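Local coordinates for putative uncharacterized protein (Leishmania major, PDB 3M3I) that is of unknown function but belongs to the DUF985 family of the cupin superfamily and adopts a beta-sheet-rich fold that assembles as a pair of subunits, at residues Y39-V42 and V43-A46; V49-E52 and E53-R57; L66-P69 and E70-S73; F182-R185 and D186-I189. All blocks are in the same frame, centred on the assembly; numbering follows the deposited sequence.

Interaction 1: Y39-V42 and V43-A46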
loop_
_atom_site.group_PDB
_atom_site.type_symbol
_atom_site.label_atom_id
_atom_site.label_comp_id
_atom_site.label_asym_id
_atom_site.label_seq_id
_atom_site.Cartn_x
_atom_site.Cartn_y
_atom_site.Cartn_z
ATOM N N TYR A 39 -2.617 -9.476 -12.320
ATOM C CA TYR A 39 -3.146 -8.315 -11.621
ATOM C C TYR A 39 -4.668 -8.154 -11.609
ATOM O O TYR A 39 -5.380 -8.844 -12.302
ATOM C CB TYR A 39 -2.512 -7.047 -12.190
ATOM C CG TYR A 39 -3.293 -6.400 -13.297
ATOM C CD1 TYR A 39 -3.755 -5.094 -13.173
ATOM C CD2 TYR A 39 -3.562 -7.076 -14.472
ATOM C CE1 TYR A 39 -4.465 -4.498 -14.185
ATOM C CE2 TYR A 39 -4.275 -6.486 -15.484
ATOM C CZ TYR A 39 -4.722 -5.200 -15.335
ATOM O OH TYR A 39 -5.423 -4.597 -16.351
ATOM N N SER A 40 -5.144 -7.227 -10.780
ATOM C CA SER A 40 -6.498 -6.706 -10.919
ATOM C C SER A 40 -6.617 -5.336 -10.266
ATOM O O SER A 40 -6.008 -5.084 -9.250
ATOM C CB SER A 40 -7.524 -7.663 -10.321
ATOM O OG SER A 40 -7.308 -7.798 -8.938
ATOM N N GLU A 41 -7.410 -4.463 -10.865
ATOM C CA GLU A 41 -7.749 -3.185 -10.266
ATOM C C GLU A 41 -8.589 -3.413 -9.000
ATOM O O GLU A 41 -9.354 -4.365 -8.914
ATOM C CB GLU A 41 -8.484 -2.299 -11.283
ATOM C CG GLU A 41 -7.622 -1.937 -12.498
ATOM C CD GLU A 41 -8.328 -1.028 -13.512
ATOM O OE1 GLU A 41 -9.088 -0.124 -13.094
ATOM O OE2 GLU A 41 -8.111 -1.200 -14.739
ATOM N N VAL A 42 -8.399 -2.553 -8.004
ATOM C CA VAL A 42 -9.131 -2.638 -6.755
ATOM C C VAL A 42 -9.878 -1.339 -6.582
ATOM O O VAL A 42 -11.084 -1.307 -6.769
ATOM C CB VAL A 42 -8.198 -2.943 -5.564
ATOM C CG1 VAL A 42 -8.999 -3.275 -4.325
ATOM C CG2 VAL A 42 -7.276 -4.100 -5.923
ATOM N N VAL A 43 -9.170 -0.257 -6.275
ATOM C CA VAL A 43 -9.816 1.038 -6.151
ATOM C C VAL A 43 -9.117 2.122 -6.941
ATOM O O VAL A 43 -7.929 2.038 -7.240
ATOM C CB VAL A 43 -9.957 1.496 -4.686
ATOM C CG1 VAL A 43 -10.645 0.409 -3.865
ATOM C CG2 VAL A 43 -8.607 1.861 -4.101
ATOM N N ARG A 44 -9.912 3.141 -7.247
ATOM C CA ARG A 44 -9.503 4.335 -7.954
ATOM C C ARG A 44 -10.134 5.557 -7.241
ATOM O O ARG A 44 -11.352 5.681 -7.184
ATOM C CB ARG A 44 -9.978 4.229 -9.415
ATOM C CG ARG A 44 -8.947 3.568 -10.347
ATOM C CD ARG A 44 -9.527 2.583 -11.358
ATOM N NE ARG A 44 -10.304 3.231 -12.417
ATOM C CZ ARG A 44 -9.790 3.906 -13.448
ATOM N NH1 ARG A 44 -8.471 4.066 -13.577
ATOM N NH2 ARG A 44 -10.610 4.439 -14.354
ATOM N N SER A 45 -9.307 6.433 -6.684
ATOM C CA SER A 45 -9.778 7.679 -6.051
ATOM C C SER A 45 -10.918 8.370 -6.801
ATOM O O SER A 45 -10.885 8.505 -8.017
ATOM C CB SER A 45 -8.615 8.681 -5.914
ATOM O OG SER A 45 -9.041 9.916 -5.314
ATOM N N ALA A 46 -11.916 8.828 -6.054
ATOM C CA ALA A 46 -12.984 9.652 -6.610
ATOM C C ALA A 46 -12.456 11.018 -7.063
ATOM O O ALA A 46 -13.000 11.616 -7.987
ATOM C CB ALA A 46 -14.084 9.833 -5.580
#

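Interaction 2: V49-E52 and E53-R57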
loop_
_atom_site.group_PDB
_atom_site.type_symbol
_atom_site.label_atom_id
_atom_site.label_comp_id
_atom_site.label_asym_id
_atom_site.label_seq_id
_atom_site.Cartn_x
_atom_site.Cartn_y
_atom_site.Cartn_z
ATOM N N VAL A 49 -6.582 14.831 -9.819
ATOM C CA VAL A 49 -5.494 15.771 -9.587
ATOM C C VAL A 49 -4.701 15.918 -10.879
ATOM O O VAL A 49 -4.896 15.144 -11.817
ATOM C CB VAL A 49 -4.552 15.291 -8.421
ATOM C CG1 VAL A 49 -5.339 15.058 -7.185
ATOM C CG2 VAL A 49 -3.808 13.996 -8.782
ATOM N N ASP A 50 -3.818 16.913 -10.916
ATOM C CA ASP A 50 -2.850 17.075 -11.992
ATOM C C ASP A 50 -1.576 16.291 -11.664
ATOM O O ASP A 50 -0.997 16.428 -10.568
ATOM C CB ASP A 50 -2.502 18.558 -12.188
ATOM C CG ASP A 50 -3.615 19.353 -12.898
ATOM O OD1 ASP A 50 -4.286 18.824 -13.821
ATOM O OD2 ASP A 50 -3.792 20.536 -12.558
ATOM N N ASN A 51 -1.137 15.462 -12.602
ATOM C CA ASN A 51 0.075 14.677 -12.403
ATOM C C ASN A 51 1.374 15.477 -12.694
ATOM O O ASN A 51 1.342 16.681 -12.925
ATOM C CB ASN A 51 -0.000 13.392 -13.246
ATOM C CG ASN A 51 0.111 13.674 -14.706
ATOM O OD1 ASN A 51 0.191 14.842 -15.101
ATOM N ND2 ASN A 51 0.131 12.627 -15.532
ATOM N N GLU A 52 2.518 14.802 -12.688
ATOM C CA GLU A 52 3.803 15.465 -12.928
ATOM C C GLU A 52 3.905 16.143 -14.299
ATOM O O GLU A 52 4.748 17.005 -14.479
ATOM C CB GLU A 52 4.967 14.469 -12.779
ATOM C CG GLU A 52 5.215 13.966 -11.345
ATOM C CD GLU A 52 4.312 12.811 -10.916
ATOM O OE1 GLU A 52 3.290 12.531 -11.600
ATOM O OE2 GLU A 52 4.627 12.189 -9.880
ATOM N N GLU A 53 3.066 15.741 -15.259
ATOM C CA GLU A 53 3.136 16.254 -16.643
ATOM C C GLU A 53 1.949 17.135 -17.034
ATOM O O GLU A 53 1.797 17.470 -18.197
ATOM C CB GLU A 53 3.247 15.086 -17.638
ATOM C CG GLU A 53 4.599 14.373 -17.655
ATOM C CD GLU A 53 4.547 12.985 -18.343
ATOM O OE1 GLU A 53 3.453 12.344 -18.364
ATOM O OE2 GLU A 53 5.609 12.542 -18.854
ATOM N N GLY A 54 1.111 17.506 -16.073
ATOM C CA GLY A 54 0.001 18.414 -16.336
ATOM C C GLY A 54 -1.369 17.760 -16.483
ATOM O O GLY A 54 -2.390 18.446 -16.417
ATOM N N ASN A 55 -1.394 16.438 -16.652
ATOM C CA ASN A 55 -2.608 15.714 -17.011
ATOM C C ASN A 55 -3.501 15.345 -15.827
ATOM O O ASN A 55 -3.016 15.047 -14.740
ATOM C CB ASN A 55 -2.221 14.437 -17.749
ATOM C CG ASN A 55 -1.352 14.703 -18.972
ATOM O OD1 ASN A 55 -1.596 15.641 -19.727
ATOM N ND2 ASN A 55 -0.352 13.859 -19.181
ATOM N N ARG A 56 -4.809 15.334 -16.059
ATOM C CA ARG A 56 -5.776 14.937 -15.036
ATOM C C ARG A 56 -5.766 13.433 -14.826
ATOM O O ARG A 56 -5.946 12.649 -15.770
ATOM C CB ARG A 56 -7.195 15.387 -15.397
ATOM C CG ARG A 56 -7.333 16.889 -15.586
ATOM C CD ARG A 56 -7.080 17.667 -14.310
ATOM N NE ARG A 56 -8.197 17.568 -13.376
ATOM C CZ ARG A 56 -8.220 18.137 -12.177
ATOM N NH1 ARG A 56 -7.184 18.834 -11.757
ATOM N NH2 ARG A 56 -9.276 17.996 -11.390
ATOM N N ARG A 57 -5.542 13.049 -13.572
ATOM C CA ARG A 57 -5.454 11.655 -13.158
ATOM C C ARG A 57 -6.171 11.516 -11.832
ATOM O O ARG A 57 -6.405 12.511 -11.141
ATOM C CB ARG A 57 -4.006 11.262 -12.995
ATOM C CG ARG A 57 -3.180 11.345 -14.268
ATOM C CD ARG A 57 -3.377 10.135 -15.161
ATOM N NE ARG A 57 -2.616 10.266 -16.405
ATOM C CZ ARG A 57 -3.065 10.869 -17.510
ATOM N NH1 ARG A 57 -4.282 11.398 -17.548
ATOM N NH2 ARG A 57 -2.282 10.944 -18.586
HETATM O O HOH W 1 0.928 12.031 -17.872
#

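Interaction 3: L66-P69 and E70-S73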
loop_
_atom_site.group_PDB
_atom_site.type_symbol
_atom_site.label_atom_id
_atom_site.label_comp_id
_atom_site.label_asym_id
_atom_site.label_seq_id
_atom_site.Cartn_x
_atom_site.Cartn_y
_atom_site.Cartn_z
ATOM N N LEU A 66 0.710 -10.025 -8.725
ATOM C CA LEU A 66 1.413 -11.288 -8.443
ATOM C C LEU A 66 2.426 -11.582 -9.552
ATOM O O LEU A 66 2.178 -11.334 -10.730
ATOM C CB LEU A 66 0.415 -12.436 -8.237
ATOM C CG LEU A 66 0.907 -13.872 -7.973
ATOM C CD1 LEU A 66 -0.140 -14.714 -7.216
ATOM C CD2 LEU A 66 1.281 -14.571 -9.274
ATOM N N CYS A 67 3.575 -12.110 -9.147
ATOM C CA CYS A 67 4.724 -12.356 -10.018
ATOM C C CYS A 67 5.158 -13.812 -9.801
ATOM O O CYS A 67 5.082 -14.309 -8.692
ATOM C CB CYS A 67 5.834 -11.392 -9.621
ATOM S SG CYS A 67 7.191 -11.104 -10.782
ATOM N N THR A 68 5.584 -14.487 -10.866
ATOM C CA THR A 68 6.077 -15.867 -10.798
ATOM C C THR A 68 7.427 -15.942 -11.513
ATOM O O THR A 68 7.810 -14.999 -12.190
ATOM C CB THR A 68 5.086 -16.851 -11.460
ATOM O OG1 THR A 68 4.688 -16.342 -12.738
ATOM C CG2 THR A 68 3.843 -17.046 -10.603
ATOM N N PRO A 69 8.163 -17.059 -11.356
ATOM C CA PRO A 69 9.410 -17.199 -12.126
ATOM C C PRO A 69 9.192 -17.293 -13.647
ATOM O O PRO A 69 10.038 -16.840 -14.413
ATOM C CB PRO A 69 10.027 -18.486 -11.572
ATOM C CG PRO A 69 9.379 -18.693 -10.251
ATOM C CD PRO A 69 8.002 -18.151 -10.382
ATOM N N GLU A 70 8.061 -17.862 -14.063
ATOM C CA GLU A 70 7.703 -17.967 -15.481
ATOM C C GLU A 70 7.037 -16.686 -16.010
ATOM O O GLU A 70 6.905 -16.528 -17.220
ATOM C CB GLU A 70 6.788 -19.176 -15.720
ATOM C CG GLU A 70 7.460 -20.546 -15.486
ATOM C CD GLU A 70 6.645 -21.736 -16.039
ATOM O OE1 GLU A 70 5.531 -21.501 -16.562
ATOM O OE2 GLU A 70 7.113 -22.903 -15.954
ATOM N N SER A 71 6.627 -15.779 -15.111
ATOM C CA SER A 71 5.972 -14.521 -15.500
ATOM C C SER A 71 6.511 -13.282 -14.755
ATOM O O SER A 71 5.828 -12.687 -13.928
ATOM C CB SER A 71 4.457 -14.630 -15.317
ATOM O OG SER A 71 3.784 -13.699 -16.146
ATOM N N PRO A 72 7.740 -12.869 -15.074
ATOM C CA PRO A 72 8.256 -11.615 -14.526
ATOM C C PRO A 72 7.560 -10.390 -15.104
ATOM O O PRO A 72 6.947 -10.485 -16.146
ATOM C CB PRO A 72 9.721 -11.630 -14.949
ATOM C CG PRO A 72 9.773 -12.534 -16.132
ATOM C CD PRO A 72 8.728 -13.563 -15.915
ATOM N N SER A 73 7.641 -9.249 -14.422
ATOM C CA SER A 73 7.191 -7.972 -14.983
ATOM C C SER A 73 8.374 -7.386 -15.737
ATOM O O SER A 73 9.422 -7.185 -15.161
ATOM C CB SER A 73 6.723 -7.037 -13.866
ATOM O OG SER A 73 6.825 -5.657 -14.200
#

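Interaction 4: F182-R185 and D186-I189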
loop_
_atom_site.group_PDB
_atom_site.type_symbol
_atom_site.label_atom_id
_atom_site.label_comp_id
_atom_site.label_asym_id
_atom_site.label_seq_id
_atom_site.Cartn_x
_atom_site.Cartn_y
_atom_site.Cartn_z
ATOM N N PHE A 182 -2.541 5.626 -11.968
ATOM C CA PHE A 182 -2.158 4.943 -13.193
ATOM C C PHE A 182 -3.126 5.236 -14.365
ATOM O O PHE A 182 -4.348 5.334 -14.195
ATOM C CB PHE A 182 -2.067 3.426 -12.928
ATOM C CG PHE A 182 -1.617 2.636 -14.111
ATOM C CD1 PHE A 182 -0.281 2.430 -14.355
ATOM C CD2 PHE A 182 -2.527 2.102 -14.985
ATOM C CE1 PHE A 182 0.132 1.712 -15.450
ATOM C CE2 PHE A 182 -2.110 1.390 -16.077
ATOM C CZ PHE A 182 -0.782 1.202 -16.305
ATOM N N ASP A 183 -2.545 5.372 -15.554
ATOM C CA ASP A 183 -3.282 5.563 -16.786
ATOM C C ASP A 183 -2.383 4.991 -17.868
ATOM O O ASP A 183 -1.201 5.319 -17.929
ATOM C CB ASP A 183 -3.580 7.055 -17.018
ATOM C CG ASP A 183 -4.536 7.306 -18.197
ATOM O OD1 ASP A 183 -5.611 7.897 -17.983
ATOM O OD2 ASP A 183 -4.212 6.932 -19.355
ATOM N N TYR A 184 -2.926 4.114 -18.714
ATOM C CA TYR A 184 -2.111 3.478 -19.756
ATOM C C TYR A 184 -1.509 4.503 -20.725
ATOM O O TYR A 184 -0.539 4.199 -21.416
ATOM C CB TYR A 184 -2.901 2.403 -20.508
ATOM C CG TYR A 184 -2.940 1.060 -19.805
ATOM C CD1 TYR A 184 -1.831 0.238 -19.778
ATOM C CD2 TYR A 184 -4.098 0.613 -19.168
ATOM C CE1 TYR A 184 -1.871 -1.009 -19.133
ATOM C CE2 TYR A 184 -4.148 -0.624 -18.510
ATOM C CZ TYR A 184 -3.038 -1.424 -18.503
ATOM O OH TYR A 184 -3.084 -2.644 -17.859
ATOM N N ARG A 185 -2.037 5.733 -20.748
ATOM C CA ARG A 185 -1.404 6.767 -21.545
ATOM C C ARG A 185 0.004 7.065 -21.031
ATOM O O ARG A 185 0.839 7.510 -21.810
ATOM C CB ARG A 185 -2.264 8.019 -21.633
ATOM C CG ARG A 185 -3.455 7.869 -22.577
ATOM C CD ARG A 185 -4.393 9.051 -22.554
ATOM N NE ARG A 185 -5.026 9.230 -21.253
ATOM C CZ ARG A 185 -5.994 10.113 -20.974
ATOM N NH1 ARG A 185 -6.502 10.905 -21.914
ATOM N NH2 ARG A 185 -6.481 10.180 -19.738
ATOM N N ASP A 186 0.263 6.785 -19.745
ATOM C CA ASP A 186 1.581 6.947 -19.114
ATOM C C ASP A 186 2.377 5.633 -18.970
ATOM O O ASP A 186 3.343 5.560 -18.194
ATOM C CB ASP A 186 1.396 7.521 -17.708
ATOM C CG ASP A 186 0.471 8.703 -17.678
ATOM O OD1 ASP A 186 0.604 9.553 -18.553
ATOM O OD2 ASP A 186 -0.381 8.801 -16.771
ATOM N N PHE A 187 1.970 4.593 -19.690
ATOM C CA PHE A 187 2.586 3.277 -19.575
ATOM C C PHE A 187 3.420 3.062 -20.804
ATOM O O PHE A 187 2.889 3.026 -21.939
ATOM C CB PHE A 187 1.493 2.238 -19.450
ATOM C CG PHE A 187 1.983 0.822 -19.354
ATOM C CD1 PHE A 187 2.559 0.347 -18.179
ATOM C CD2 PHE A 187 1.814 -0.061 -20.423
ATOM C CE1 PHE A 187 2.978 -0.958 -18.085
ATOM C CE2 PHE A 187 2.236 -1.366 -20.329
ATOM C CZ PHE A 187 2.816 -1.824 -19.161
ATOM N N GLU A 188 4.730 2.986 -20.594
ATOM C CA GLU A 188 5.687 2.756 -21.667
ATOM C C GLU A 188 6.363 1.419 -21.427
ATOM O O GLU A 188 6.855 1.177 -20.347
ATOM C CB GLU A 188 6.728 3.886 -21.747
ATOM C CG GLU A 188 7.827 3.654 -22.802
ATOM C CD GLU A 188 8.491 4.935 -23.297
ATOM O OE1 GLU A 188 8.367 5.983 -22.622
ATOM O OE2 GLU A 188 9.158 4.894 -24.370
ATOM N N ILE A 189 6.362 0.549 -22.429
ATOM C CA ILE A 189 7.012 -0.754 -22.312
ATOM C C ILE A 189 8.221 -0.737 -23.241
ATOM O O ILE A 189 8.213 -0.067 -24.260
ATOM C CB ILE A 189 6.034 -1.911 -22.626
ATOM C CG1 ILE A 189 6.618 -3.262 -22.227
ATOM C CG2 ILE A 189 5.680 -1.955 -24.121
ATOM C CD1 ILE A 189 6.714 -3.468 -20.726
#

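Interaction 1: Y39-V42 and V43-A46
Glu41 and Arg44, three residues apart on strand 38-44, lean toward each other on the same side of the chain. Glu41 OE1 lies 3.2 Å from Arg44 CD and 3.6 Å from Arg44 NE, a long salt bridge. The carboxylate and guanidinium planes stand 58° apart and the oxygen sits well out of the guanidinium plane, with no N-H directed at it, so the pair is held by charge alone. Glu41 runs straight beyond CG, whereas Arg44 folds back through bends at chi2 and chi3, bringing its CD and NE over to the acid. Long charged chains suit this position, where their ends can remain near the surface. On the other side of the chain Val42 and Val43 stand together, Val42 CG1 4.1 Å from Val43 CG1, as befits branched apolar residues in a strand. Val42 also packs on Gln147, and Val43 on Arg106, of the second subunit.

Two neighbours on one side are unusual for an extended strand, and the cause is the backbone of Val42, whose psi of -72° kinks the chain. Ser40 bonds to Tyr64 and Val43 to Thr62 on strand 56-67, so three steps here face two there, consistent with a beta bulge. The valines cover Tyr60, Thr62 and Tyr64 of that strand, and strand 38-44 pairs antiparallel with both strand 31-32 and strand 56-67.

Interaction 2: V49-E52 and E53-R57
Asn51 holds this hairpin loop together by folding its amide back over the turn, where OD1 meets the backbone of Glu53 and Asn55. Its chi1 of 70° places CG between the backbone N and the carbonyl carbon, which turns the amide inward. OD1 then accepts Asn55 N at 2.7 Å and Glu53 N at 3.0 Å, from opposite faces of the amide plane, the second as in an Asx turn. Asparagine suits the place because its other end still donates: Asn51 ND2 gives a hydrogen to a water at 2.5 Å, which also accepts from Asn55 ND2 and donates to Glu53 OE1.

The backbone makes a type I turn from Asn51 to Gly54 with a G1 bulge: Gly54 N bonds to Asn51 O, Asn51 N to Asn55 O, and Gly54 has the positive phi (101°) that glycine adopts easily. Beyond it, Asp50 and Arg56 are a non-hydrogen-bonded pair whose side chains share a face. Arg56 curls through bends at chi2 and chi3 until NH1 is 3.6 Å from Asp50 OD1, a salt bridge in which the carboxylate meets the guanidinium edge with planes 75° apart. On the opposite face Arg57 lays its guanidinium over Asn55 CB, and its NH1 bonds back to Arg56 O at 2.7 Å.

Arg57 NE continues to Asp186 in the loop before strand 188-189, and Asp50 O accepts from His47 of the second subunit. Val49 and Arg57 close the antiparallel pair of strands 48-50 and 56-67 with two nearly straight backbone bonds.

Interaction 3: L66-P69 and E70-S73
Thr68 lays its hydroxyl against Ser71, OG1 coming within 3.1 Å of Ser71 CB. With chi1 at 48° the oxygen is tucked between the backbone N and the carbonyl carbon, on the inner side of a tight turn from Thr68 to Ser71. Pro69 and Glu70 at its corners have backbone angles close to those of a type I turn, and proline fits the first corner because its ring fixes phi near the required value. The turn is drawn together by a weak hydrogen bond, Ser71 N to Thr68 O at 3.2 Å. Further back, Cys67 SG sits alongside the returning chain, 3.8 Å from Ser71 O and 3.9 Å from Pro72 CA; a small, soft thiol suits this buried place beside Ser158 and Val160. Pro72 also brings its ring atom CD to 3.8 Å from Pro69 O.

Ser71 OG bonds to Gly37 N, and Ser73 OG goes to Glu35, so both hydroxyls are spent on the chain leading into strand 38-44. The one backbone bond across the turn is weak, so Pro69, which fixes the first corner, and the outside partners of Ser71 and Ser73 probably help to hold the shape.

Interaction 4: F182-R185 and D186-I189
Tyr184 and Phe187 form an edge-to-face aromatic pair across a short 3-10 turn, and with Phe182 they make up a three-ring cluster. The two side chains run side by side, pointing the same way, but their rings are turned 85° against each other, centroids 5.4 Å apart. The edge of Tyr184 is offered to the face of Phe187, CE1 lying toward the rim of that face, and the closest carbons are Tyr184 CD1 and Phe187 CD2 at 3.7 Å. Phe187 has CG anti to its own N (chi1 179°), which swings the ring back toward the turn. Phe182 meets it obliquely, its edge atom CE1 3.9 Å from Phe187 CD1, while Phe182 CE2 sits over the centre of the Tyr184 ring. Flat rings suit the place because an edge can lie against a neighbour's face at van der Waals distance, and tyrosine adds a hydroxyl that reaches Tyr39 in a weak bond. Pro34 extends the apolar patch against both Tyr184 and Phe187.

In the backbone, Asp186 N bonds to Asp183 O at 2.8 Å and Phe187 N to Tyr184 O at 3.1 Å, closing the turn. The carboxylate of Asp186 has its partner in Arg57. Asp183 suits the start of the turn because its short carboxylate can fold back onto the chain in an Asx turn. Arg185 grips that carboxylate side-on, NH2 to OD1 and NE to OD2, the oxygens in the guanidinium plane but met from above the plane of the carboxylate. Asp183 OD2 takes a further bond on its anti lone pair from Arg185 N, at 2.8 Å.

From the N terminus, interaction 1 comes first, a kink within strand 38-44; interaction 2 follows as the hairpin loop leading from strand 48-50 into strand 56-67. That long strand runs back beside strand 38-44 and ends in the turn of interaction 3, about 30 Å between centres from interaction 2 and on the opposite side of the chain's centre. Interaction 4 bends the chain between strand 172-179 and strand 188-189, passing from one sheet to the other. The four follow in series, none nested or crossed. In space interaction 4 gathers two of them: Arg57 NE meets Asp186 OD2 at 2.7 Å, and the 182-185 segment touches interaction 1. Interactions 1 and 2 also touch the second subunit.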